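Local coordinates for ADP-ribosylating toxin CARDS (Mycoplasma pneumoniae, PDB 4TLV), which transfers ADP-ribose from NAD+ to target proteins as the main virulence toxin of its bacterium and causes vacuoles in mammalian cells, at residues A[442-450]-A[579-588]; A[489-497]-A[509-517]. All blocks are in the same frame, centred on the assembly; numbering follows the deposited sequence.

Contact 1: A[442-450]-A[579-588]; sequences VDVQLGWYW and EDKILVKDGF
Gly447 and Leu583 face each other as a single antiparallel, hydrogen-bonded pair that joins the start of the C-terminal beta-trefoil domain, D3, to its last strand, 578-583. Gly447 O accepts from Leu583 N at 2.8 Å, and Gly447 N returns a bond to Leu583 O at 3.1 Å. Further along, Lys585 N reaches Val444 O at 3.0 Å, while Leu446 CA sets its hydrogen toward Leu583 O. Leu583 lays its side chain across the glycine: CB lies against Gly447 O, and CD1 runs on to the carbonyl of Trp448 and to CB of Tyr449. On the Val444 side, Val584 points the same way as Val444 and Leu446, which lie alongside it. With CG1 turned anti to its backbone N (chi1 -162°), Val584 CG1 meets Val444 CB and lies over the centre of the Phe588 ring, 3.3 Å above its plane. The type II turn from Lys585 to Phe588, closed by Phe588 N on Lys585 O, brings that ring back beneath the valine. Lys585 stretches its methylenes past Asp443 O and the amide oxygen of Gln445, whose NE2 is held by Thr468 O. Strand 473-476 pairs with the beginning of 442-450 through its backbone, and Ile473 touches Val444 and Leu446. Near Tyr449 the backbones no longer pair directly, and one water bridges Tyr449 N to Lys581 O. Glu579, bent at chi2 (53°), curls back so that OE2 accepts Lys581 N through its anti lone pair, at 2.9 Å.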
# COMPACT_ATOMS: atom_id res chain seq x y z
N VAL A 442 3.15 7.29 4.06
CA VAL A 442 2.41 6.53 5.08
C VAL A 442 1.87 7.50 6.12
O VAL A 442 2.59 8.38 6.59
CB VAL A 442 3.31 5.51 5.84
CG1 VAL A 442 2.47 4.72 6.86
CG2 VAL A 442 4.00 4.57 4.87
N ASP A 443 0.58 7.37 6.44
CA ASP A 443 -0.01 8.15 7.53
C ASP A 443 0.44 7.52 8.84
O ASP A 443 0.07 6.39 9.15
CB ASP A 443 -1.54 8.15 7.42
CG ASP A 443 -2.22 9.07 8.45
OD1 ASP A 443 -1.58 9.49 9.43
OD2 ASP A 443 -3.43 9.36 8.28
N VAL A 444 1.31 8.22 9.58
CA VAL A 444 1.85 7.65 10.82
C VAL A 444 1.20 8.26 12.06
O VAL A 444 1.31 7.71 13.16
CB VAL A 444 3.40 7.75 10.88
CG1 VAL A 444 4.04 6.83 9.83
CG2 VAL A 444 3.87 9.21 10.69
N GLN A 445 0.52 9.40 11.89
CA GLN A 445 -0.31 9.91 12.97
C GLN A 445 0.45 9.97 14.32
O GLN A 445 -0.07 9.54 15.35
CB GLN A 445 -1.55 9.02 13.09
CG GLN A 445 -2.74 9.65 13.79
CD GLN A 445 -4.00 8.79 13.69
OE1 GLN A 445 -3.94 7.58 13.48
NE2 GLN A 445 -5.16 9.44 13.84
N LEU A 446 1.68 10.49 14.31
CA LEU A 446 2.54 10.43 15.51
C LEU A 446 1.92 11.18 16.67
O LEU A 446 1.31 12.22 16.50
CB LEU A 446 3.93 11.01 15.24
CG LEU A 446 4.69 10.43 14.05
CD1 LEU A 446 6.06 11.07 13.97
CD2 LEU A 446 4.79 8.89 14.14
N GLY A 447 2.10 10.63 17.87
CA GLY A 447 1.61 11.31 19.06
C GLY A 447 2.28 10.72 20.29
O GLY A 447 3.21 9.93 20.18
N TRP A 448 1.83 11.13 21.46
CA TRP A 448 2.25 10.47 22.67
C TRP A 448 1.08 10.37 23.63
O TRP A 448 0.04 11.00 23.42
CB TRP A 448 3.50 11.11 23.29
CG TRP A 448 3.42 12.56 23.71
CD1 TRP A 448 3.52 13.66 22.89
CD2 TRP A 448 3.29 13.07 25.05
NE1 TRP A 448 3.45 14.82 23.64
CE2 TRP A 448 3.31 14.48 24.97
CE3 TRP A 448 3.17 12.46 26.31
CZ2 TRP A 448 3.20 15.30 26.10
CZ3 TRP A 448 3.06 13.28 27.44
CH2 TRP A 448 3.07 14.69 27.32
N TYR A 449 1.26 9.56 24.67
CA TYR A 449 0.18 9.18 25.56
C TYR A 449 0.67 9.29 27.00
O TYR A 449 1.79 8.89 27.31
CB TYR A 449 -0.20 7.74 25.27
CG TYR A 449 -1.29 7.16 26.12
CD1 TYR A 449 -2.63 7.38 25.81
CD2 TYR A 449 -0.99 6.34 27.20
CE1 TYR A 449 -3.62 6.81 26.57
CE2 TYR A 449 -1.98 5.78 27.97
CZ TYR A 449 -3.29 6.01 27.65
OH TYR A 449 -4.27 5.44 28.42
N TRP A 450 -0.16 9.85 27.86
CA TRP A 450 0.22 9.97 29.26
C TRP A 450 -1.00 9.90 30.14
O TRP A 450 -1.90 10.73 30.05
CB TRP A 450 1.01 11.25 29.52
CG TRP A 450 1.58 11.30 30.91
CD1 TRP A 450 1.24 12.15 31.92
CD2 TRP A 450 2.57 10.41 31.46
NE1 TRP A 450 1.96 11.87 33.05
CE2 TRP A 450 2.78 10.80 32.80
CE3 TRP A 450 3.30 9.33 30.95
CZ2 TRP A 450 3.70 10.15 33.64
CZ3 TRP A 450 4.21 8.67 31.78
CH2 TRP A 450 4.40 9.09 33.11
N GLU A 579 9.28 10.86 27.86
CA GLU A 579 8.57 9.77 27.21
C GLU A 579 9.34 9.43 25.95
O GLU A 579 9.53 10.29 25.10
CB GLU A 579 7.16 10.21 26.84
CG GLU A 579 6.32 9.09 26.19
CD GLU A 579 6.30 7.83 27.05
OE1 GLU A 579 5.59 7.81 28.07
OE2 GLU A 579 7.02 6.87 26.72
N ASP A 580 9.79 8.19 25.82
CA ASP A 580 10.44 7.78 24.58
C ASP A 580 9.54 6.90 23.71
O ASP A 580 9.90 6.56 22.58
CB ASP A 580 11.81 7.14 24.82
CG ASP A 580 11.74 5.81 25.56
OD1 ASP A 580 10.64 5.33 25.90
OD2 ASP A 580 12.84 5.24 25.79
N LYS A 581 8.37 6.56 24.21
CA LYS A 581 7.43 5.79 23.41
C LYS A 581 6.56 6.74 22.58
O LYS A 581 5.82 7.55 23.14
CB LYS A 581 6.56 4.90 24.29
CG LYS A 581 7.36 3.84 25.05
CD LYS A 581 6.44 2.99 25.91
CE LYS A 581 5.92 3.78 27.09
NZ LYS A 581 4.44 3.88 27.04
N ILE A 582 6.68 6.65 21.26
CA ILE A 582 5.88 7.47 20.36
C ILE A 582 4.72 6.63 19.81
O ILE A 582 4.92 5.50 19.39
CB ILE A 582 6.74 8.01 19.18
CG1 ILE A 582 8.08 8.59 19.67
CG2 ILE A 582 5.93 9.03 18.33
CD1 ILE A 582 7.92 9.72 20.74
N LEU A 583 3.50 7.18 19.83
CA LEU A 583 2.37 6.49 19.21
C LEU A 583 2.50 6.56 17.69
O LEU A 583 2.77 7.64 17.14
CB LEU A 583 1.04 7.15 19.61
CG LEU A 583 0.57 7.01 21.05
CD1 LEU A 583 -0.59 7.98 21.31
CD2 LEU A 583 0.12 5.58 21.28
N VAL A 584 2.27 5.43 17.03
CA VAL A 584 2.27 5.36 15.56
C VAL A 584 1.04 4.57 15.10
O VAL A 584 0.67 3.57 15.71
CB VAL A 584 3.54 4.64 15.03
CG1 VAL A 584 3.74 4.95 13.53
CG2 VAL A 584 4.79 5.06 15.81
N LYS A 585 0.42 5.02 14.01
CA LYS A 585 -0.81 4.40 13.52
C LYS A 585 -0.63 2.88 13.34
O LYS A 585 0.32 2.43 12.72
CB LYS A 585 -1.23 5.06 12.21
CG LYS A 585 -2.52 4.49 11.56
CD LYS A 585 -3.02 5.44 10.44
CE LYS A 585 -4.06 4.78 9.54
NZ LYS A 585 -5.22 4.30 10.33
N ASP A 586 -1.54 2.10 13.90
CA ASP A 586 -1.47 0.65 13.75
C ASP A 586 -1.38 0.26 12.29
O ASP A 586 -2.18 0.74 11.50
CB ASP A 586 -2.72 -0.02 14.32
CG ASP A 586 -2.54 -0.45 15.75
OD1 ASP A 586 -2.71 0.40 16.64
OD2 ASP A 586 -2.25 -1.65 15.97
N GLY A 587 -0.42 -0.60 11.96
CA GLY A 587 -0.28 -1.11 10.60
C GLY A 587 0.57 -0.27 9.67
O GLY A 587 0.72 -0.59 8.49
N PHE A 588 1.14 0.82 10.19
CA PHE A 588 1.92 1.74 9.38
C PHE A 588 3.12 1.03 8.73
O PHE A 588 3.59 1.47 7.70
CB PHE A 588 2.43 2.91 10.23
CG PHE A 588 3.64 2.56 11.05
CD1 PHE A 588 3.51 1.82 12.22
CD2 PHE A 588 4.91 2.94 10.64
CE1 PHE A 588 4.63 1.48 12.98
CE2 PHE A 588 6.03 2.60 11.37
CZ PHE A 588 5.90 1.88 12.54
O HOH W 1 3.57 7.97 24.52
O HOH W 2 3.28 6.68 27.23

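Contact 2: A[489-497]-A[509-517]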
# COMPACT_ATOMS: atom_id res chain seq x y z
N GLN A 489 -0.66 23.69 0.61
CA GLN A 489 0.46 24.52 0.18
C GLN A 489 1.53 24.73 1.26
O GLN A 489 2.48 25.48 1.05
CB GLN A 489 -0.02 25.90 -0.30
CG GLN A 489 -0.73 25.88 -1.65
CD GLN A 489 -2.11 25.29 -1.57
OE1 GLN A 489 -2.46 24.40 -2.35
NE2 GLN A 489 -2.91 25.77 -0.63
N ASN A 490 1.38 24.07 2.41
CA ASN A 490 2.30 24.29 3.51
C ASN A 490 2.63 22.97 4.21
O ASN A 490 1.80 22.44 4.94
CB ASN A 490 1.70 25.28 4.51
CG ASN A 490 1.58 26.68 3.93
OD1 ASN A 490 2.57 27.41 3.84
ND2 ASN A 490 0.37 27.06 3.52
N VAL A 491 3.83 22.45 3.96
CA VAL A 491 4.26 21.16 4.49
C VAL A 491 5.58 21.34 5.25
O VAL A 491 6.51 21.97 4.74
CB VAL A 491 4.42 20.13 3.35
CG1 VAL A 491 4.98 18.80 3.88
CG2 VAL A 491 3.08 19.90 2.65
N PHE A 492 5.66 20.77 6.46
CA PHE A 492 6.84 20.94 7.32
C PHE A 492 7.45 19.60 7.69
O PHE A 492 6.73 18.66 8.04
CB PHE A 492 6.45 21.68 8.60
CG PHE A 492 5.88 23.05 8.35
CD1 PHE A 492 4.55 23.20 7.98
CD2 PHE A 492 6.67 24.17 8.46
CE1 PHE A 492 4.02 24.45 7.75
CE2 PHE A 492 6.15 25.43 8.21
CZ PHE A 492 4.82 25.57 7.85
N PHE A 493 8.78 19.53 7.67
CA PHE A 493 9.54 18.29 7.87
C PHE A 493 10.31 18.26 9.19
O PHE A 493 10.89 19.27 9.62
CB PHE A 493 10.52 18.11 6.71
CG PHE A 493 9.85 17.92 5.38
CD1 PHE A 493 9.37 19.02 4.66
CD2 PHE A 493 9.68 16.65 4.85
CE1 PHE A 493 8.74 18.83 3.43
CE2 PHE A 493 9.05 16.46 3.63
CZ PHE A 493 8.58 17.55 2.91
N LEU A 494 10.33 17.09 9.82
CA LEU A 494 10.94 16.91 11.13
C LEU A 494 12.45 16.92 10.97
O LEU A 494 13.01 16.14 10.19
CB LEU A 494 10.47 15.59 11.76
CG LEU A 494 11.01 15.27 13.17
CD1 LEU A 494 10.56 16.36 14.15
CD2 LEU A 494 10.55 13.92 13.63
N HIS A 495 13.12 17.83 11.68
CA HIS A 495 14.55 18.04 11.50
C HIS A 495 15.34 17.88 12.80
O HIS A 495 15.02 18.50 13.82
CB HIS A 495 14.80 19.44 10.91
CG HIS A 495 16.25 19.73 10.64
ND1 HIS A 495 16.92 20.77 11.24
CD2 HIS A 495 17.15 19.12 9.83
CE1 HIS A 495 18.17 20.79 10.82
NE2 HIS A 495 18.34 19.80 9.96
N ASN A 496 16.39 17.06 12.75
CA ASN A 496 17.26 16.87 13.91
C ASN A 496 18.29 17.98 13.95
O ASN A 496 18.79 18.37 12.91
CB ASN A 496 17.97 15.52 13.80
CG ASN A 496 19.13 15.39 14.79
OD1 ASN A 496 18.80 15.23 16.05
ND2 ASN A 496 20.31 15.45 14.41
N LYS A 497 18.61 18.50 15.13
CA LYS A 497 19.65 19.54 15.25
C LYS A 497 20.87 19.03 16.02
O LYS A 497 21.97 19.57 15.89
CB LYS A 497 19.09 20.78 15.95
CG LYS A 497 17.97 21.47 15.19
CD LYS A 497 17.24 22.48 16.07
CE LYS A 497 18.15 23.64 16.45
NZ LYS A 497 17.35 24.82 16.91
N VAL A 509 14.10 19.37 18.48
CA VAL A 509 13.88 19.15 17.06
C VAL A 509 13.05 20.32 16.54
O VAL A 509 12.53 21.11 17.32
CB VAL A 509 13.16 17.81 16.79
CG1 VAL A 509 14.08 16.64 17.12
CG2 VAL A 509 11.89 17.71 17.60
N GLU A 510 12.91 20.44 15.23
CA GLU A 510 12.11 21.53 14.68
C GLU A 510 11.42 21.06 13.41
O GLU A 510 11.81 20.04 12.84
CB GLU A 510 13.00 22.72 14.35
CG GLU A 510 14.12 22.37 13.37
CD GLU A 510 15.20 23.44 13.26
OE1 GLU A 510 14.93 24.61 13.63
OE2 GLU A 510 16.32 23.12 12.79
N TRP A 511 10.42 21.81 12.98
CA TRP A 511 9.66 21.47 11.77
C TRP A 511 9.87 22.55 10.72
O TRP A 511 9.51 23.70 10.94
CB TRP A 511 8.18 21.40 12.10
CG TRP A 511 7.79 20.30 13.04
CD1 TRP A 511 7.69 20.35 14.40
CD2 TRP A 511 7.39 18.98 12.66
NE1 TRP A 511 7.28 19.14 14.90
CE2 TRP A 511 7.08 18.28 13.85
CE3 TRP A 511 7.27 18.32 11.43
CZ2 TRP A 511 6.65 16.96 13.84
CZ3 TRP A 511 6.85 16.99 11.43
CH2 TRP A 511 6.54 16.33 12.62
N LEU A 512 10.46 22.18 9.58
CA LEU A 512 10.89 23.16 8.58
C LEU A 512 10.34 22.84 7.20
O LEU A 512 10.31 21.68 6.80
CB LEU A 512 12.41 23.15 8.46
CG LEU A 512 13.21 23.37 9.75
CD1 LEU A 512 14.67 23.08 9.50
CD2 LEU A 512 13.01 24.80 10.26
N LYS A 513 9.98 23.87 6.44
CA LYS A 513 9.66 23.65 5.02
C LYS A 513 10.91 23.15 4.32
O LYS A 513 12.02 23.54 4.67
CB LYS A 513 9.14 24.92 4.36
CG LYS A 513 7.80 25.36 4.91
CD LYS A 513 7.19 26.47 4.07
CE LYS A 513 5.83 26.87 4.61
NZ LYS A 513 5.18 27.89 3.76
N HIS A 514 10.74 22.27 3.34
CA HIS A 514 11.88 21.58 2.78
C HIS A 514 11.44 20.90 1.48
O HIS A 514 10.26 20.66 1.30
CB HIS A 514 12.38 20.56 3.80
CG HIS A 514 13.69 19.93 3.44
ND1 HIS A 514 14.89 20.61 3.55
CD2 HIS A 514 14.00 18.68 3.02
CE1 HIS A 514 15.88 19.81 3.18
NE2 HIS A 514 15.36 18.63 2.86
N ASP A 515 12.39 20.62 0.59
CA ASP A 515 12.11 19.92 -0.67
C ASP A 515 11.74 18.43 -0.41
O ASP A 515 12.55 17.65 0.07
CB ASP A 515 13.33 20.03 -1.58
CG ASP A 515 13.11 19.40 -2.96
OD1 ASP A 515 12.08 18.73 -3.18
OD2 ASP A 515 14.01 19.57 -3.81
N MET A 516 10.50 18.07 -0.73
CA MET A 516 10.04 16.68 -0.59
C MET A 516 10.98 15.68 -1.29
O MET A 516 11.15 14.57 -0.82
CB MET A 516 8.61 16.54 -1.13
CG MET A 516 8.03 15.12 -1.00
SD MET A 516 7.66 14.65 0.70
CE MET A 516 6.17 15.61 0.97
N ASN A 517 11.61 16.10 -2.38
CA ASN A 517 12.50 15.22 -3.15
C ASN A 517 13.92 15.12 -2.59
O ASN A 517 14.70 14.28 -3.04
CB ASN A 517 12.63 15.71 -4.60
CG ASN A 517 11.30 15.92 -5.28
OD1 ASN A 517 11.05 16.97 -5.90
ND2 ASN A 517 10.43 14.94 -5.19
O HOH W 3 5.00 26.61 1.42
O HOH W 4 7.85 22.22 2.48
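The beta hairpin of strands 490-495 and 506-512 is paired here with Phe493 opposite Leu512 and His495 opposite Glu510 as hydrogen-bonded pairs. Phe493 N gives to Leu512 O at 2.8 Å, and His495 N to Glu510 O, also at 2.8 Å. Beside that pair His495 ND1 donates to Glu510 OE2 at 2.9 Å, with the carboxylate oxygen close to the imidazole plane and receiving on its anti lone pair. Glu510 CG stands between N and C of its own backbone (chi1 58°), which lets the carboxylate run alongside the histidine; Lys497 lays CG and CD against the same oxygen. Leu494 and Trp511, the intervening non-hydrogen-bonded pair, turn to the other face, where Leu494 CD1 rests over the indole six-membered ring, 4.1 Å from its centroid. In the D3 beta-trefoil this face packs inward, Leu494 and Val509 both touching Leu555 of strand 554-558. Further along, His514 and Met516 wrap Phe493. His514 brings its ring edge toward the phenyl face, and its own NE2 is bonded to Glu518, whereas Met516 SD comes in at the phenyl edge, 3.7 Å from Phe493 CE2. Extended Lys513 passes across the Phe492 ring, its CG making an off-centre CH-pi contact, 4.2 Å from the ring centroid, and NZ ends 2.7 Å from Asn490 OD1, in the amide carbonyl plane; a water links the same ammonium to Gln489 O.

How the contacts relate
Contact 1 ties together the two ends of the D3 domain, and contact 2 lies nested within the chain that it closes, as a hairpin between neighbouring strands. Their centres are about 18 Å apart and their nearest atoms about 5 Å, without touching. Both reach the same antiparallel sheet. Across it, 473-476 and 481-485 lie between strand 441-443 of contact 1 and 490-495 of contact 2, while 567-570 and 554-558 lie between 506-512 and 578-583. Trp567 also connects them: its ring meets that of Trp448 from contact 1, and Val509 of contact 2 touches it. Both contacts belong to D3, distinct from the N-terminal mono-ADP-ribosyltransferase domain.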